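Local structure of F5/8 type C domain protein (Bacteroides ovatus, 4ZRX) at residues 155-169 against 195-208. The protein is a putative alpha-L-fucosidase, probably removing fucose from glycans with a TIM-barrel catalytic domain that is joined to an F5/8 type C domain. Residues are numbered along the deposited sequence; the frame is centred on the assembly and turned at random.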
loop_
_atom_site.group_PDB
_atom_site.type_symbol
_atom_site.label_atom_id
_atom_site.label_comp_id
_atom_site.label_asym_id
_atom_site.label_seq_id
_atom_site.Cartn_x
_atom_site.Cartn_y
_atom_site.Cartn_z
ATOM N N TYR A 155 -19.814 -21.596 13.102
ATOM C CA TYR A 155 -19.578 -20.146 13.206
ATOM C C TYR A 155 -20.794 -19.448 13.797
ATOM O O TYR A 155 -21.898 -19.598 13.292
ATOM C CB TYR A 155 -19.249 -19.485 11.857
ATOM C CG TYR A 155 -18.841 -18.035 12.012
ATOM C CD1 TYR A 155 -17.547 -17.697 12.442
ATOM C CD2 TYR A 155 -19.730 -17.000 11.756
ATOM C CE1 TYR A 155 -17.159 -16.378 12.572
ATOM C CE2 TYR A 155 -19.368 -15.709 11.910
ATOM C CZ TYR A 155 -18.073 -15.373 12.334
ATOM O OH TYR A 155 -17.726 -14.052 12.502
ATOM N N GLY A 156 -20.577 -18.709 14.882
ATOM C CA GLY A 156 -21.636 -17.986 15.549
ATOM C C GLY A 156 -22.231 -18.765 16.725
ATOM O O GLY A 156 -22.999 -18.214 17.471
ATOM N N ASP A 157 -21.884 -20.044 16.878
ATOM C CA ASP A 157 -22.078 -20.804 18.144
ATOM C C ASP A 157 -20.743 -20.597 18.851
ATOM O O ASP A 157 -19.839 -21.427 18.737
ATOM C CB ASP A 157 -22.356 -22.310 17.817
ATOM C CG ASP A 157 -22.433 -23.229 19.052
ATOM O OD1 ASP A 157 -22.156 -22.754 20.178
ATOM O OD2 ASP A 157 -22.753 -24.453 18.874
ATOM N N SER A 158 -20.621 -19.508 19.593
ATOM C CA SER A 158 -19.288 -18.968 19.918
ATOM C C SER A 158 -18.250 -19.953 20.484
ATOM O O SER A 158 -17.133 -20.012 19.970
ATOM C CB SER A 158 -19.376 -17.690 20.754
ATOM O OG SER A 158 -20.070 -16.668 20.051
ATOM N N PRO A 159 -18.589 -20.732 21.547
ATOM C CA PRO A 159 -17.534 -21.604 22.099
ATOM C C PRO A 159 -17.117 -22.710 21.176
ATOM O O PRO A 159 -15.958 -23.118 21.187
ATOM C CB PRO A 159 -18.183 -22.209 23.387
ATOM C CG PRO A 159 -19.278 -21.264 23.724
ATOM C CD PRO A 159 -19.801 -20.755 22.400
ATOM N N ARG A 160 -18.046 -23.199 20.384
ATOM C CA ARG A 160 -17.766 -24.289 19.473
ATOM C C ARG A 160 -16.845 -23.767 18.351
ATOM O O ARG A 160 -15.853 -24.399 17.971
ATOM C CB ARG A 160 -19.061 -24.777 18.875
ATOM C CG ARG A 160 -18.916 -26.098 18.202
ATOM C CD ARG A 160 -20.247 -26.826 18.096
ATOM N NE ARG A 160 -20.056 -28.110 17.411
ATOM C CZ ARG A 160 -21.037 -28.938 17.061
ATOM N NH1 ARG A 160 -22.308 -28.638 17.300
ATOM N NH2 ARG A 160 -20.743 -30.086 16.460
ATOM N N TYR A 161 -17.183 -22.602 17.847
ATOM C CA TYR A 161 -16.295 -22.002 16.813
ATOM C C TYR A 161 -14.940 -21.601 17.368
ATOM O O TYR A 161 -13.940 -21.740 16.689
ATOM C CB TYR A 161 -16.919 -20.828 16.083
ATOM C CG TYR A 161 -15.996 -20.339 14.955
ATOM C CD1 TYR A 161 -15.933 -20.995 13.748
ATOM C CD2 TYR A 161 -15.195 -19.236 15.138
ATOM C CE1 TYR A 161 -15.096 -20.560 12.734
ATOM C CE2 TYR A 161 -14.345 -18.790 14.129
ATOM C CZ TYR A 161 -14.310 -19.435 12.940
ATOM O OH TYR A 161 -13.456 -18.988 11.949
ATOM N N ASN A 162 -14.901 -21.113 18.597
ATOM C CA ASN A 162 -13.629 -20.783 19.203
ATOM C C ASN A 162 -12.746 -21.996 19.301
ATOM O O ASN A 162 -11.579 -21.937 18.958
ATOM C CB ASN A 162 -13.829 -20.092 20.542
ATOM C CG ASN A 162 -14.277 -18.638 20.383
ATOM O OD1 ASN A 162 -13.844 -17.940 19.460
ATOM N ND2 ASN A 162 -15.066 -18.160 21.310
ATOM N N ASP A 163 -13.301 -23.143 19.730
ATOM C CA ASP A 163 -12.516 -24.393 19.786
ATOM C C ASP A 163 -12.036 -24.797 18.403
ATOM O O ASP A 163 -10.890 -25.233 18.235
ATOM C CB ASP A 163 -13.365 -25.554 20.377
ATOM C CG ASP A 163 -12.614 -26.904 20.420
ATOM O OD1 ASP A 163 -11.839 -27.124 21.384
ATOM O OD2 ASP A 163 -12.836 -27.774 19.542
ATOM N N PHE A 164 -12.938 -24.711 17.442
ATOM C CA PHE A 164 -12.684 -25.070 16.032
ATOM C C PHE A 164 -11.528 -24.222 15.473
ATOM O O PHE A 164 -10.601 -24.733 14.847
ATOM C CB PHE A 164 -14.018 -24.785 15.278
ATOM C CG PHE A 164 -13.964 -24.929 13.748
ATOM C CD1 PHE A 164 -14.195 -26.142 13.129
ATOM C CD2 PHE A 164 -13.715 -23.829 12.960
ATOM C CE1 PHE A 164 -14.181 -26.231 11.719
ATOM C CE2 PHE A 164 -13.722 -23.903 11.638
ATOM C CZ PHE A 164 -13.919 -25.110 11.000
ATOM N N PHE A 165 -11.628 -22.946 15.746
ATOM C CA PHE A 165 -10.608 -21.960 15.341
ATOM C C PHE A 165 -9.270 -22.261 15.954
ATOM O O PHE A 165 -8.265 -22.266 15.271
ATOM C CB PHE A 165 -11.060 -20.567 15.666
ATOM C CG PHE A 165 -10.237 -19.460 14.957
ATOM C CD1 PHE A 165 -10.497 -19.145 13.627
ATOM C CD2 PHE A 165 -9.204 -18.837 15.605
ATOM C CE1 PHE A 165 -9.760 -18.176 12.983
ATOM C CE2 PHE A 165 -8.467 -17.835 14.976
ATOM C CZ PHE A 165 -8.755 -17.520 13.640
ATOM N N ILE A 166 -9.253 -22.587 17.258
ATOM C CA ILE A 166 -8.007 -22.933 17.892
ATOM C C ILE A 166 -7.468 -24.193 17.278
ATOM O O ILE A 166 -6.260 -24.331 17.162
ATOM C CB ILE A 166 -8.182 -23.056 19.465
ATOM C CG1 ILE A 166 -8.364 -21.643 20.021
ATOM C CG2 ILE A 166 -6.974 -23.731 20.110
ATOM C CD1 ILE A 166 -8.790 -21.599 21.477
ATOM N N ARG A 167 -8.334 -25.176 16.939
ATOM C CA ARG A 167 -7.791 -26.390 16.341
ATOM C C ARG A 167 -7.169 -26.099 14.994
ATOM O O ARG A 167 -6.090 -26.607 14.712
ATOM C CB ARG A 167 -8.816 -27.517 16.254
ATOM C CG ARG A 167 -8.969 -28.190 17.561
ATOM C CD ARG A 167 -10.199 -29.093 17.540
ATOM N NE ARG A 167 -10.236 -30.063 16.437
ATOM C CZ ARG A 167 -11.319 -30.289 15.676
ATOM N NH1 ARG A 167 -12.414 -29.561 15.832
ATOM N NH2 ARG A 167 -11.296 -31.224 14.741
ATOM N N GLN A 168 -7.794 -25.243 14.184
ATOM C CA GLN A 168 -7.159 -24.811 12.913
ATOM C C GLN A 168 -5.817 -24.099 13.093
ATOM O O GLN A 168 -4.801 -24.407 12.424
ATOM C CB GLN A 168 -8.104 -23.921 12.128
ATOM C CG GLN A 168 -9.325 -24.664 11.631
ATOM C CD GLN A 168 -10.193 -23.838 10.678
ATOM O OE1 GLN A 168 -10.203 -22.595 10.716
ATOM N NE2 GLN A 168 -10.994 -24.514 9.886
ATOM N N LEU A 169 -5.815 -23.198 14.048
ATOM C CA LEU A 169 -4.631 -22.380 14.391
ATOM C C LEU A 169 -3.520 -23.243 14.889
ATOM O O LEU A 169 -2.407 -23.077 14.529
ATOM C CB LEU A 169 -5.041 -21.321 15.381
ATOM C CG LEU A 169 -3.967 -20.356 15.893
ATOM C CD1 LEU A 169 -3.449 -19.517 14.745
ATOM C CD2 LEU A 169 -4.597 -19.519 16.987
ATOM N N LYS A 195 -24.851 -14.040 11.643
ATOM C CA LYS A 195 -24.214 -14.782 12.750
ATOM C C LYS A 195 -23.338 -13.913 13.648
ATOM O O LYS A 195 -22.606 -13.063 13.141
ATOM C CB LYS A 195 -23.431 -15.961 12.178
ATOM C CG LYS A 195 -24.280 -16.799 11.227
ATOM C CD LYS A 195 -23.598 -18.061 10.831
ATOM C CE LYS A 195 -24.269 -18.696 9.619
ATOM N NZ LYS A 195 -23.237 -19.277 8.709
ATOM N N LYS A 196 -23.415 -14.126 14.968
ATOM C CA LYS A 196 -22.739 -13.273 15.934
ATOM C C LYS A 196 -21.706 -14.027 16.751
ATOM O O LYS A 196 -21.995 -14.575 17.808
ATOM C CB LYS A 196 -23.743 -12.620 16.859
ATOM C CG LYS A 196 -24.534 -11.513 16.227
ATOM C CD LYS A 196 -25.319 -10.799 17.336
ATOM C CE LYS A 196 -26.238 -9.720 16.809
ATOM N NZ LYS A 196 -27.367 -9.475 17.760
ATOM N N GLN A 197 -20.466 -13.991 16.297
ATOM C CA GLN A 197 -19.410 -14.731 16.946
ATOM C C GLN A 197 -18.744 -13.855 17.977
ATOM O O GLN A 197 -18.383 -12.730 17.672
ATOM C CB GLN A 197 -18.388 -15.153 15.882
ATOM C CG GLN A 197 -17.199 -15.919 16.402
ATOM C CD GLN A 197 -17.540 -17.252 17.055
ATOM O OE1 GLN A 197 -18.502 -17.932 16.660
ATOM N NE2 GLN A 197 -16.742 -17.641 18.050
ATOM N N VAL A 198 -18.532 -14.380 19.177
ATOM C CA VAL A 198 -17.744 -13.691 20.199
ATOM C C VAL A 198 -16.467 -14.473 20.260
ATOM O O VAL A 198 -16.429 -15.613 20.743
ATOM C CB VAL A 198 -18.471 -13.643 21.577
ATOM C CG1 VAL A 198 -17.617 -12.972 22.619
ATOM C CG2 VAL A 198 -19.827 -12.926 21.415
ATOM N N TYR A 199 -15.413 -13.870 19.719
ATOM C CA TYR A 199 -14.141 -14.543 19.612
ATOM C C TYR A 199 -13.382 -14.583 20.939
ATOM O O TYR A 199 -13.324 -13.580 21.643
ATOM C CB TYR A 199 -13.293 -13.796 18.622
ATOM C CG TYR A 199 -13.857 -13.737 17.233
ATOM C CD1 TYR A 199 -13.706 -14.808 16.376
ATOM C CD2 TYR A 199 -14.518 -12.606 16.771
ATOM C CE1 TYR A 199 -14.201 -14.760 15.086
ATOM C CE2 TYR A 199 -15.002 -12.535 15.445
ATOM C CZ TYR A 199 -14.809 -13.645 14.612
ATOM O OH TYR A 199 -15.266 -13.618 13.326
ATOM N N ASP A 200 -12.710 -15.699 21.217
ATOM C CA ASP A 200 -11.820 -15.804 22.380
ATOM C C ASP A 200 -10.407 -15.446 21.946
ATOM O O ASP A 200 -9.512 -16.282 21.846
ATOM C CB ASP A 200 -11.869 -17.215 22.983
ATOM C CG ASP A 200 -11.235 -17.281 24.371
ATOM O OD1 ASP A 200 -10.482 -16.375 24.772
ATOM O OD2 ASP A 200 -11.494 -18.294 25.045
ATOM N N TRP A 201 -10.228 -14.167 21.690
ATOM C CA TRP A 201 -8.950 -13.623 21.219
ATOM C C TRP A 201 -7.814 -13.915 22.163
ATOM O O TRP A 201 -6.691 -14.193 21.746
ATOM C CB TRP A 201 -9.062 -12.103 21.053
ATOM C CG TRP A 201 -9.996 -11.636 20.012
ATOM C CD1 TRP A 201 -11.047 -10.853 20.211
ATOM C CD2 TRP A 201 -9.953 -11.891 18.583
ATOM N NE1 TRP A 201 -11.727 -10.626 19.044
ATOM C CE2 TRP A 201 -11.065 -11.228 18.019
ATOM C CE3 TRP A 201 -9.108 -12.595 17.759
ATOM C CZ2 TRP A 201 -11.347 -11.236 16.660
ATOM C CZ3 TRP A 201 -9.389 -12.610 16.373
ATOM C CH2 TRP A 201 -10.507 -11.962 15.861
ATOM N N ASP A 202 -8.096 -13.925 23.468
ATOM C CA ASP A 202 -7.037 -14.208 24.422
ATOM C C ASP A 202 -6.563 -15.646 24.308
ATOM O O ASP A 202 -5.349 -15.891 24.289
ATOM C CB ASP A 202 -7.460 -13.830 25.856
ATOM C CG ASP A 202 -6.326 -14.010 26.836
ATOM O OD1 ASP A 202 -5.234 -13.385 26.679
ATOM O OD2 ASP A 202 -6.501 -14.826 27.729
ATOM N N ALA A 203 -7.483 -16.592 24.129
ATOM C CA ALA A 203 -7.078 -17.981 23.944
ATOM C C ALA A 203 -6.321 -18.166 22.648
ATOM O O ALA A 203 -5.392 -18.978 22.587
ATOM C CB ALA A 203 -8.285 -18.938 24.031
ATOM N N PHE A 204 -6.706 -17.424 21.604
ATOM C CA PHE A 204 -5.987 -17.506 20.339
ATOM C C PHE A 204 -4.583 -16.999 20.582
ATOM O O PHE A 204 -3.589 -17.555 20.074
ATOM C CB PHE A 204 -6.612 -16.656 19.226
ATOM C CG PHE A 204 -8.077 -16.934 18.923
ATOM C CD1 PHE A 204 -8.752 -18.059 19.414
ATOM C CD2 PHE A 204 -8.765 -16.072 18.070
ATOM C CE1 PHE A 204 -10.091 -18.272 19.116
ATOM C CE2 PHE A 204 -10.095 -16.261 17.767
ATOM C CZ PHE A 204 -10.780 -17.381 18.317
ATOM N N TYR A 205 -4.480 -15.921 21.337
ATOM C CA TYR A 205 -3.141 -15.370 21.635
ATOM C C TYR A 205 -2.275 -16.301 22.453
ATOM O O TYR A 205 -1.069 -16.421 22.214
ATOM C CB TYR A 205 -3.253 -13.985 22.314
ATOM C CG TYR A 205 -1.956 -13.152 22.314
ATOM C CD1 TYR A 205 -0.942 -13.351 21.374
ATOM C CD2 TYR A 205 -1.782 -12.168 23.259
ATOM C CE1 TYR A 205 0.225 -12.540 21.384
ATOM C CE2 TYR A 205 -0.627 -11.410 23.327
ATOM C CZ TYR A 205 0.364 -11.592 22.385
ATOM O OH TYR A 205 1.502 -10.806 22.423
ATOM N N GLN A 206 -2.877 -16.977 23.432
ATOM C CA GLN A 206 -2.119 -17.937 24.240
ATOM C C GLN A 206 -1.592 -19.094 23.399
ATOM O O GLN A 206 -0.434 -19.486 23.549
ATOM C CB GLN A 206 -2.928 -18.435 25.456
ATOM C CG GLN A 206 -3.412 -17.355 26.439
ATOM C CD GLN A 206 -2.385 -16.275 26.765
ATOM O OE1 GLN A 206 -2.656 -15.055 26.613
ATOM N NE2 GLN A 206 -1.185 -16.697 27.147
ATOM N N THR A 207 -2.370 -19.509 22.384
ATOM C CA THR A 207 -1.927 -20.549 21.477
ATOM C C THR A 207 -0.724 -20.117 20.709
ATOM O O THR A 207 0.248 -20.858 20.580
ATOM C CB THR A 207 -3.080 -20.942 20.532
ATOM O OG1 THR A 207 -4.192 -21.383 21.306
ATOM C CG2 THR A 207 -2.699 -22.059 19.550
ATOM N N ILE A 208 -0.798 -18.904 20.159
ATOM C CA ILE A 208 0.291 -18.370 19.385
ATOM C C ILE A 208 1.564 -18.293 20.219
ATOM O O ILE A 208 2.631 -18.741 19.812
ATOM C CB ILE A 208 -0.087 -16.949 18.824
ATOM C CG1 ILE A 208 -1.206 -17.062 17.806
ATOM C CG2 ILE A 208 1.140 -16.264 18.308
ATOM C CD1 ILE A 208 -1.827 -15.684 17.423
HETATM O O HOH W 1 -20.089 -12.584 13.755
#
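Phe204 is the bump between the helices: its ring enters the hollow lined by Asn162, Phe165, Ile166 and Leu169, a knob into a hole between two nearly parallel helices whose axes cross at -19°. Phe165 CD2 lies over the centre of one ring face, 3.5 Å from Phe204 CZ, and Asp200 O lies against the opposite face, near the rim. Ile166 CG1 leans on Phe204 CD1, while Ile166 CD1 meets Ala203 CB at 3.7 Å. Farther along, Leu169 CD2 fits among Phe204, Thr207 and Ile208. Toward the helix starts the fit turns polar. Gln197, its chain bent at chi2 (62°), sets its amide across Tyr161, the planes 61° apart: OE1 takes Gly156 N at 2.8 Å, and NE2 reaches an in-plane lone pair of Ser158 O at 3.1 Å. Cut back to an alanine, the residue would probably leave Gly156 N without this acceptor and open a gap beside the Tyr155 and Tyr161 rings. Asn162 ND2 gives to Val198 O (2.9 Å), whereas Asp200 N meets Asn162 OD1 from above its carbonyl plane. Tyr155 OH and Tyr199 OH share a 2.6 Å hydrogen bond. Both helices belong to the TIM-barrel-like fold; Phe165 and Leu169 rest on strand 140-145, Leu169 and Ile208 on strand 181-184, and Ile208 also on strand 216-219.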